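Local coordinates for protein HNH endonuclease (Geobacter metallireducens, PDB 4H9D) that probably nicks DNA as a manganese-dependent endonuclease of the HNH family, its small fold built round a four-cysteine zinc site, at residues A[30-35]-A[69-74]. Sequence-based numbering, arbitrary orientation.
With ZN (zinc ion), chain D.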
loop_
_atom_site.group_PDB
_atom_site.type_symbol
_atom_site.label_atom_id
_atom_site.label_comp_id
_atom_site.label_asym_id
_atom_site.label_seq_id
_atom_site.Cartn_x
_atom_site.Cartn_y
_atom_site.Cartn_z
ATOM N N LYS A 30 -0.967 16.920 26.068
ATOM C CA LYS A 30 0.426 17.217 26.366
ATOM C C LYS A 30 0.838 16.378 27.567
ATOM O O LYS A 30 1.943 15.834 27.615
ATOM C CB LYS A 30 0.586 18.694 26.717
ATOM C CG LYS A 30 0.828 19.614 25.539
ATOM C CD LYS A 30 -0.309 19.647 24.567
ATOM C CE LYS A 30 -0.175 20.875 23.693
ATOM N NZ LYS A 30 -0.051 22.095 24.552
ATOM N N ASN A 31 -0.056 16.276 28.544
ATOM C CA ASN A 31 0.254 15.482 29.716
ATOM C C ASN A 31 0.433 14.022 29.345
ATOM O O ASN A 31 1.433 13.394 29.719
ATOM C CB ASN A 31 -0.841 15.599 30.769
ATOM C CG ASN A 31 -0.391 16.386 31.968
ATOM O OD1 ASN A 31 -0.269 17.615 31.904
ATOM N ND2 ASN A 31 -0.111 15.687 33.073
ATOM N N ARG A 32 -0.537 13.486 28.608
ATOM C CA ARG A 32 -0.491 12.097 28.198
ATOM C C ARG A 32 0.801 11.715 27.457
ATOM O O ARG A 32 1.425 10.700 27.798
ATOM C CB ARG A 32 -1.702 11.760 27.335
ATOM C CG ARG A 32 -1.820 10.290 27.042
ATOM C CD ARG A 32 -2.859 9.683 27.917
ATOM N NE ARG A 32 -4.142 9.735 27.248
ATOM C CZ ARG A 32 -4.641 8.750 26.506
ATOM N NH1 ARG A 32 -3.964 7.621 26.342
ATOM N NH2 ARG A 32 -5.825 8.906 25.920
ATOM N N ILE A 33 1.221 12.493 26.455
ATOM C CA ILE A 33 2.453 12.114 25.761
ATOM C C ILE A 33 3.683 12.435 26.596
ATOM O O ILE A 33 4.760 11.892 26.364
ATOM C CB ILE A 33 2.599 12.782 24.377
ATOM C CG1 ILE A 33 2.372 14.277 24.470
ATOM C CG2 ILE A 33 1.628 12.175 23.403
ATOM C CD1 ILE A 33 2.540 14.942 23.129
ATOM N N ALA A 34 3.516 13.322 27.573
ATOM C CA ALA A 34 4.611 13.694 28.470
ATOM C C ALA A 34 5.064 12.431 29.178
ATOM O O ALA A 34 6.249 12.254 29.448
ATOM C CB ALA A 34 4.139 14.717 29.502
ATOM N N ARG A 35 4.107 11.553 29.474
ATOM C CA ARG A 35 4.392 10.290 30.141
ATOM C C ARG A 35 5.245 9.410 29.232
ATOM O O ARG A 35 5.928 8.511 29.694
ATOM C CB ARG A 35 3.078 9.599 30.504
ATOM C CG ARG A 35 2.190 10.478 31.363
ATOM C CD ARG A 35 0.826 9.864 31.595
ATOM N NE ARG A 35 -0.006 10.740 32.412
ATOM C CZ ARG A 35 -1.331 10.639 32.525
ATOM N NH1 ARG A 35 -1.993 9.694 31.867
ATOM N NH2 ARG A 35 -1.994 11.486 33.304
ATOM N N VAL A 69 -8.992 8.405 21.400
ATOM C CA VAL A 69 -7.683 8.940 21.075
ATOM C C VAL A 69 -6.660 8.277 21.987
ATOM O O VAL A 69 -6.950 7.976 23.147
ATOM C CB VAL A 69 -7.690 10.475 21.222
ATOM C CG1 VAL A 69 -6.352 10.976 21.657
ATOM C CG2 VAL A 69 -8.072 11.099 19.887
ATOM N N VAL A 70 -5.467 8.049 21.451
ATOM C CA VAL A 70 -4.412 7.366 22.180
ATOM C C VAL A 70 -3.022 7.719 21.605
ATOM O O VAL A 70 -2.890 7.978 20.398
ATOM C CB VAL A 70 -4.669 5.862 22.066
ATOM C CG1 VAL A 70 -3.699 5.228 21.101
ATOM C CG2 VAL A 70 -4.611 5.231 23.410
ATOM N N PRO A 71 -1.966 7.728 22.450
ATOM C CA PRO A 71 -0.600 8.054 21.999
ATOM C C PRO A 71 0.070 6.843 21.375
ATOM O O PRO A 71 0.004 5.757 21.933
ATOM C CB PRO A 71 0.130 8.453 23.289
ATOM C CG PRO A 71 -0.933 8.409 24.393
ATOM C CD PRO A 71 -1.969 7.439 23.889
ATOM N N ALA A 72 0.723 7.016 20.233
ATOM C CA ALA A 72 1.395 5.887 19.604
ATOM C C ALA A 72 2.730 6.303 18.994
ATOM O O ALA A 72 2.887 7.438 18.542
ATOM C CB ALA A 72 0.504 5.280 18.544
ATOM N N CYS A 73 3.693 5.382 18.997
ATOM C CA CYS A 73 5.019 5.635 18.427
ATOM C C CYS A 73 4.972 5.412 16.915
ATOM O O CYS A 73 4.070 4.751 16.398
ATOM C CB CYS A 73 6.063 4.701 19.044
ATOM S SG CYS A 73 6.020 2.986 18.424
ATOM N N LYS A 74 5.949 5.969 16.210
ATOM C CA LYS A 74 6.030 5.860 14.756
ATOM C C LYS A 74 5.677 4.471 14.197
ATOM O O LYS A 74 4.711 4.319 13.442
ATOM C CB LYS A 74 7.441 6.283 14.320
ATOM C CG LYS A 74 7.770 6.127 12.843
ATOM C CD LYS A 74 9.099 6.806 12.518
ATOM C CE LYS A 74 10.223 6.350 13.452
ATOM N NZ LYS A 74 11.502 7.091 13.227
HETATM ZN ZN ZN D . 4.653 1.455 19.913
#
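Arg32 carries its CG anti to the backbone N (chi1 -172°), which sends the chain off helix 27-34 toward Pro71, and bends at chi2 and chi3 then turn its guanidinium back along strand 69-73 to the carbonyl of Val69. There NH2 donates a hydrogen bond to Val69 O at 3.1 Å. The bond is far from straight, with 135° at the hydrogen, and the donor stands above the carbonyl plane, not on a lone pair. On the way the arginine passes the proline ring at about a right angle: Arg32 CG lies against Pro71 CG, and further out Arg32 NH1 comes up to Pro71 CD. Val70 points its CB away from the helix, yet its CG2 still reaches the edge of the guanidinium, near the plane of that group and 3.8 Å from Arg32 NH1.

One residue on, Ile33 adds the apolar part. Its CG2, anti to the carbonyl carbon, rests 4.0 Å from Pro71 CB, while the CG1 branch leads away from the strand. Leu50 of the neighbouring antiparallel strand 50-54 touches both Ile33 and Pro71, and Trp29, a turn earlier on the helix, also packs on Pro71. The axes of segments 30-34 and 69-73 approach to 8.9 Å, their N-to-C directions 37° apart. The strand leads directly to the zinc: Cys73 binds the ion through SG at 2.5 Å, together with Cys38, Cys41 and Cys76. Strands 50-54 and 69-73 followed by helix 74-82 are consistent with the beta-beta-alpha unit of HNH nucleases.

The contact thus ties helix 27-34 to a zinc-bearing strand; the positive guanidinium would polarise the Val69 carbonyl, but the bent, out-of-plane bond is probably modest, leaving much of the hold to packing round Pro71.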